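PDB 7KFL: myosin-17 from Arabidopsis thaliana, which is a class XI myosin motor whose globular tail, the cargo-binding domain, probably recognises the cargo that the motor carries along actin in plant cells. Local coordinates for residues Pro236-Phe247 against Leu280-Tyr291. Numbering follows the deposited sequence.
Sequences PFLVRKVFTQIF and LEQWCIEATDEY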
loop_
_atom_site.group_PDB
_atom_site.type_symbol
_atom_site.label_atom_id
_atom_site.label_comp_id
_atom_site.label_asym_id
_atom_site.label_seq_id
_atom_site.Cartn_x
_atom_site.Cartn_y
_atom_site.Cartn_z
ATOM N N PRO A 236 8.128 -7.028 6.791
ATOM C CA PRO A 236 8.030 -7.125 5.332
ATOM C C PRO A 236 6.594 -7.313 4.813
ATOM O O PRO A 236 6.257 -6.708 3.812
ATOM C CB PRO A 236 8.892 -8.356 5.014
ATOM C CG PRO A 236 9.942 -8.360 6.102
ATOM C CD PRO A 236 9.232 -7.838 7.334
ATOM N N PHE A 237 5.798 -8.133 5.509
ATOM C CA PHE A 237 4.370 -8.427 5.210
ATOM C C PHE A 237 3.592 -7.121 4.993
ATOM O O PHE A 237 2.883 -7.009 3.974
ATOM C CB PHE A 237 3.754 -9.259 6.338
ATOM C CG PHE A 237 2.277 -9.519 6.192
ATOM C CD1 PHE A 237 1.346 -8.595 6.646
ATOM C CD2 PHE A 237 1.814 -10.684 5.596
ATOM C CE1 PHE A 237 -0.012 -8.828 6.505
ATOM C CE2 PHE A 237 0.455 -10.917 5.458
ATOM C CZ PHE A 237 -0.456 -9.990 5.916
ATOM N N LEU A 238 3.709 -6.173 5.928
ATOM C CA LEU A 238 3.004 -4.861 5.867
ATOM C C LEU A 238 3.528 -4.040 4.684
ATOM O O LEU A 238 2.717 -3.317 4.079
ATOM C CB LEU A 238 3.190 -4.093 7.181
ATOM C CG LEU A 238 2.199 -4.411 8.300
ATOM C CD1 LEU A 238 2.191 -3.295 9.336
ATOM C CD2 LEU A 238 0.792 -4.630 7.763
ATOM N N VAL A 239 4.823 -4.144 4.373
ATOM C CA VAL A 239 5.472 -3.386 3.262
ATOM C C VAL A 239 4.993 -3.972 1.926
ATOM O O VAL A 239 4.728 -3.179 1.001
ATOM C CB VAL A 239 7.009 -3.395 3.387
ATOM C CG1 VAL A 239 7.673 -2.647 2.239
ATOM C CG2 VAL A 239 7.470 -2.825 4.721
ATOM N N ARG A 240 4.873 -5.302 1.838
ATOM C CA ARG A 240 4.318 -6.026 0.659
ATOM C C ARG A 240 2.926 -5.477 0.321
ATOM O O ARG A 240 2.649 -5.287 -0.880
ATOM C CB ARG A 240 4.232 -7.534 0.912
ATOM C CG ARG A 240 5.570 -8.255 0.841
ATOM C CD ARG A 240 5.425 -9.744 0.586
ATOM N NE ARG A 240 4.968 -10.478 1.760
ATOM C CZ ARG A 240 5.725 -10.811 2.806
ATOM N NH1 ARG A 240 7.003 -10.469 2.854
ATOM N NH2 ARG A 240 5.193 -11.478 3.816
ATOM N N LYS A 241 2.081 -5.246 1.334
ATOM C CA LYS A 241 0.704 -4.708 1.157
ATOM C C LYS A 241 0.787 -3.310 0.539
ATOM O O LYS A 241 0.167 -3.107 -0.519
ATOM C CB LYS A 241 -0.065 -4.644 2.481
ATOM C CG LYS A 241 -0.269 -5.970 3.206
ATOM C CD LYS A 241 -0.547 -7.157 2.308
ATOM C CE LYS A 241 -0.830 -8.417 3.100
ATOM N NZ LYS A 241 -1.327 -9.520 2.244
ATOM N N VAL A 242 1.548 -2.402 1.162
ATOM C CA VAL A 242 1.639 -0.960 0.773
ATOM C C VAL A 242 1.905 -0.875 -0.734
ATOM O O VAL A 242 1.110 -0.228 -1.441
ATOM C CB VAL A 242 2.723 -0.199 1.564
ATOM C CG1 VAL A 242 2.848 1.246 1.105
ATOM C CG2 VAL A 242 2.480 -0.239 3.063
ATOM N N PHE A 243 2.978 -1.515 -1.204
ATOM C CA PHE A 243 3.478 -1.389 -2.599
ATOM C C PHE A 243 2.503 -2.071 -3.566
ATOM O O PHE A 243 2.283 -1.508 -4.660
ATOM C CB PHE A 243 4.920 -1.895 -2.702
ATOM C CG PHE A 243 5.926 -0.934 -2.120
ATOM C CD1 PHE A 243 6.114 0.316 -2.691
ATOM C CD2 PHE A 243 6.665 -1.263 -0.994
ATOM C CE1 PHE A 243 7.022 1.215 -2.153
ATOM C CE2 PHE A 243 7.575 -0.365 -0.460
ATOM C CZ PHE A 243 7.754 0.871 -1.041
ATOM N N THR A 244 1.917 -3.209 -3.172
ATOM C CA THR A 244 0.867 -3.925 -3.951
ATOM C C THR A 244 -0.329 -2.987 -4.156
ATOM O O THR A 244 -0.825 -2.913 -5.290
ATOM C CB THR A 244 0.450 -5.238 -3.279
ATOM O OG1 THR A 244 1.615 -6.051 -3.123
ATOM C CG2 THR A 244 -0.588 -6.002 -4.070
ATOM N N GLN A 245 -0.755 -2.286 -3.101
ATOM C CA GLN A 245 -1.877 -1.306 -3.145
ATOM C C GLN A 245 -1.473 -0.077 -3.972
ATOM O O GLN A 245 -2.365 0.527 -4.593
ATOM C CB GLN A 245 -2.309 -0.910 -1.730
ATOM C CG GLN A 245 -3.038 -2.022 -0.987
ATOM C CD GLN A 245 -3.915 -1.511 0.131
ATOM O OE1 GLN A 245 -3.608 -0.517 0.788
ATOM N NE2 GLN A 245 -5.021 -2.200 0.364
ATOM N N ILE A 246 -0.185 0.283 -3.982
ATOM C CA ILE A 246 0.348 1.468 -4.722
ATOM C C ILE A 246 0.446 1.139 -6.219
ATOM O O ILE A 246 0.134 2.027 -7.033
ATOM C CB ILE A 246 1.697 1.921 -4.129
ATOM C CG1 ILE A 246 1.508 2.578 -2.760
ATOM C CG2 ILE A 246 2.443 2.838 -5.089
ATOM C CD1 ILE A 246 0.981 3.995 -2.822
ATOM N N PHE A 247 0.884 -0.074 -6.571
ATOM C CA PHE A 247 0.982 -0.541 -7.980
ATOM C C PHE A 247 -0.432 -0.685 -8.556
ATOM O O PHE A 247 -0.623 -0.383 -9.754
ATOM C CB PHE A 247 1.814 -1.823 -8.086
ATOM C CG PHE A 247 3.284 -1.579 -8.322
ATOM C CD1 PHE A 247 4.037 -0.850 -7.413
ATOM C CD2 PHE A 247 3.918 -2.070 -9.454
ATOM C CE1 PHE A 247 5.388 -0.622 -7.629
ATOM C CE2 PHE A 247 5.269 -1.843 -9.669
ATOM C CZ PHE A 247 6.002 -1.118 -8.757
ATOM N N LEU A 280 9.590 -0.020 -13.659
ATOM C CA LEU A 280 8.812 -0.484 -12.478
ATOM C C LEU A 280 9.048 -1.982 -12.251
ATOM O O LEU A 280 9.097 -2.391 -11.077
ATOM C CB LEU A 280 7.327 -0.178 -12.694
ATOM C CG LEU A 280 6.969 1.298 -12.864
ATOM C CD1 LEU A 280 5.470 1.466 -13.056
ATOM C CD2 LEU A 280 7.452 2.127 -11.683
ATOM N N GLU A 281 9.184 -2.767 -13.326
ATOM C CA GLU A 281 9.533 -4.213 -13.257
ATOM C C GLU A 281 10.902 -4.353 -12.581
ATOM O O GLU A 281 11.031 -5.210 -11.683
ATOM C CB GLU A 281 9.556 -4.850 -14.649
ATOM C CG GLU A 281 9.606 -6.369 -14.617
ATOM C CD GLU A 281 9.724 -7.046 -15.973
ATOM O OE1 GLU A 281 9.714 -6.334 -17.000
ATOM O OE2 GLU A 281 9.828 -8.288 -15.997
ATOM N N GLN A 282 11.874 -3.537 -13.007
ATOM C CA GLN A 282 13.265 -3.518 -12.474
ATOM C C GLN A 282 13.231 -3.235 -10.967
ATOM O O GLN A 282 13.958 -3.925 -10.223
ATOM C CB GLN A 282 14.120 -2.489 -13.219
ATOM C CG GLN A 282 14.751 -3.032 -14.494
ATOM C CD GLN A 282 15.775 -4.108 -14.219
ATOM O OE1 GLN A 282 16.481 -4.079 -13.212
ATOM N NE2 GLN A 282 15.867 -5.074 -15.120
ATOM N N TRP A 283 12.410 -2.269 -10.543
ATOM C CA TRP A 283 12.207 -1.906 -9.114
ATOM C C TRP A 283 11.698 -3.120 -8.326
ATOM O O TRP A 283 12.170 -3.319 -7.190
ATOM C CB TRP A 283 11.251 -0.715 -8.971
ATOM C CG TRP A 283 10.987 -0.368 -7.540
ATOM C CD1 TRP A 283 11.638 0.559 -6.780
ATOM C CD2 TRP A 283 10.028 -0.998 -6.672
ATOM N NE1 TRP A 283 11.135 0.566 -5.507
ATOM C CE2 TRP A 283 10.150 -0.380 -5.410
ATOM C CE3 TRP A 283 9.079 -2.014 -6.837
ATOM C CZ2 TRP A 283 9.352 -0.746 -4.327
ATOM C CZ3 TRP A 283 8.292 -2.375 -5.767
ATOM C CH2 TRP A 283 8.430 -1.749 -4.530
ATOM N N CYS A 284 10.755 -3.881 -8.894
ATOM C CA CYS A 284 10.137 -5.078 -8.263
ATOM C C CYS A 284 11.197 -6.172 -8.074
ATOM O O CYS A 284 11.130 -6.887 -7.053
ATOM C CB CYS A 284 8.969 -5.614 -9.086
ATOM S SG CYS A 284 7.534 -4.504 -9.130
ATOM N N ILE A 285 12.141 -6.284 -9.013
ATOM C CA ILE A 285 13.241 -7.296 -8.985
ATOM C C ILE A 285 14.261 -6.885 -7.915
ATOM O O ILE A 285 14.669 -7.763 -7.124
ATOM C CB ILE A 285 13.881 -7.452 -10.381
ATOM C CG1 ILE A 285 12.865 -7.950 -11.413
ATOM C CG2 ILE A 285 15.104 -8.358 -10.326
ATOM C CD1 ILE A 285 13.237 -7.637 -12.844
ATOM N N GLU A 286 14.649 -5.603 -7.899
ATOM C CA GLU A 286 15.629 -5.022 -6.939
ATOM C C GLU A 286 15.063 -5.119 -5.517
ATOM O O GLU A 286 15.793 -5.595 -4.627
ATOM C CB GLU A 286 15.953 -3.569 -7.302
ATOM C CG GLU A 286 16.824 -3.425 -8.540
ATOM C CD GLU A 286 18.303 -3.736 -8.354
ATOM O OE1 GLU A 286 18.781 -3.693 -7.200
ATOM O OE2 GLU A 286 18.979 -4.013 -9.368
ATOM N N ALA A 287 13.813 -4.685 -5.323
ATOM C CA ALA A 287 13.077 -4.726 -4.034
ATOM C C ALA A 287 12.940 -6.176 -3.551
ATOM O O ALA A 287 12.995 -6.389 -2.327
ATOM C CB ALA A 287 11.724 -4.073 -4.187
ATOM N N THR A 288 12.777 -7.121 -4.488
ATOM C CA THR A 288 12.568 -8.581 -4.268
ATOM C C THR A 288 11.120 -8.825 -3.828
ATOM O O THR A 288 10.481 -7.872 -3.347
ATOM C CB THR A 288 13.565 -9.189 -3.268
ATOM O OG1 THR A 288 13.258 -8.747 -1.946
ATOM C CG2 THR A 288 15.007 -8.860 -3.590
ATOM N N ASP A 289 10.640 -10.064 -3.978
ATOM C CA ASP A 289 9.238 -10.473 -3.686
ATOM C C ASP A 289 8.928 -10.268 -2.197
ATOM O O ASP A 289 7.740 -10.099 -1.873
ATOM C CB ASP A 289 8.981 -11.922 -4.116
ATOM C CG ASP A 289 8.950 -12.120 -5.624
ATOM O OD1 ASP A 289 8.107 -11.479 -6.286
ATOM O OD2 ASP A 289 9.775 -12.910 -6.127
ATOM N N GLU A 290 9.950 -10.280 -1.332
ATOM C CA GLU A 290 9.816 -10.092 0.140
ATOM C C GLU A 290 9.221 -8.711 0.452
ATOM O O GLU A 290 8.471 -8.616 1.440
ATOM C CB GLU A 290 11.168 -10.264 0.841
ATOM C CG GLU A 290 11.132 -9.903 2.319
ATOM C CD GLU A 290 12.236 -10.507 3.167
ATOM O OE1 GLU A 290 12.251 -11.746 3.319
ATOM O OE2 GLU A 290 13.073 -9.737 3.686
ATOM N N TYR A 291 9.559 -7.683 -0.334
ATOM C CA TYR A 291 9.146 -6.271 -0.103
ATOM C C TYR A 291 8.220 -5.769 -1.221
ATOM O O TYR A 291 7.472 -4.809 -0.958
ATOM C CB TYR A 291 10.380 -5.378 0.043
ATOM C CG TYR A 291 11.139 -5.585 1.329
ATOM C CD1 TYR A 291 10.784 -4.907 2.483
ATOM C CD2 TYR A 291 12.205 -6.467 1.398
ATOM C CE1 TYR A 291 11.473 -5.093 3.671
ATOM C CE2 TYR A 291 12.904 -6.665 2.577
ATOM C CZ TYR A 291 12.537 -5.974 3.720
ATOM O OH TYR A 291 13.220 -6.162 4.886
#
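Trp283 reaches across from helix 267-287 to meet two phenylalanines of helix 236-260. Segment 236-247 runs antiparallel to segment 280-287, the two axes at 176° and 13.2 Å apart at their closest, so large rings have to bridge the gap. Going outward along the indole, CB sets off toward the other helix, and with CG anti to the backbone N (chi1 178°) the six-membered ring is brought against both Phe243 and Phe247. CE3 and CZ3 come against Phe247, CE3 lying 3.7 Å from its CZ at an oblique tilt. Further out, CH2 sits over one face of Phe243, 3.6 Å from its CG, and CZ2 lies next to CE1 of the same ring. That pair is edge-to-face, with the indole edge as the pointing partner and the planes at 54°. Phe247 is also met by Cys284, whose SG is 3.5 Å from CE2 in an oblique sulfur-aromatic contact, and by CB of Leu280.

Past the break at Thr288, the short helix 289-292 swings in close. Arg240, its chain bent at chi3, lays CG and CD alongside the Glu290 carbonyl and turns NH1 back to donate to Glu290 O at 2.8 Å, nearly in the guanidinium plane. With alanine in place of this arginine, the Glu290 carbonyl would probably lose its arginine donor and a gap would open beside it. Pro236 packs its CB against CG of Glu290, while CG1 of Val239 meets the edge of the Tyr291 ring, 3.9 Å from CD1. Leu222 and Met229 of helix 205-231 also touch the aromatic cluster. The chemistry is thus divided: buried aromatic and sulfur packing joins the two long helices of the DIL region, and an arginine N-H bonded to a backbone carbonyl joins Arg240 to the more exposed short helix 289-292.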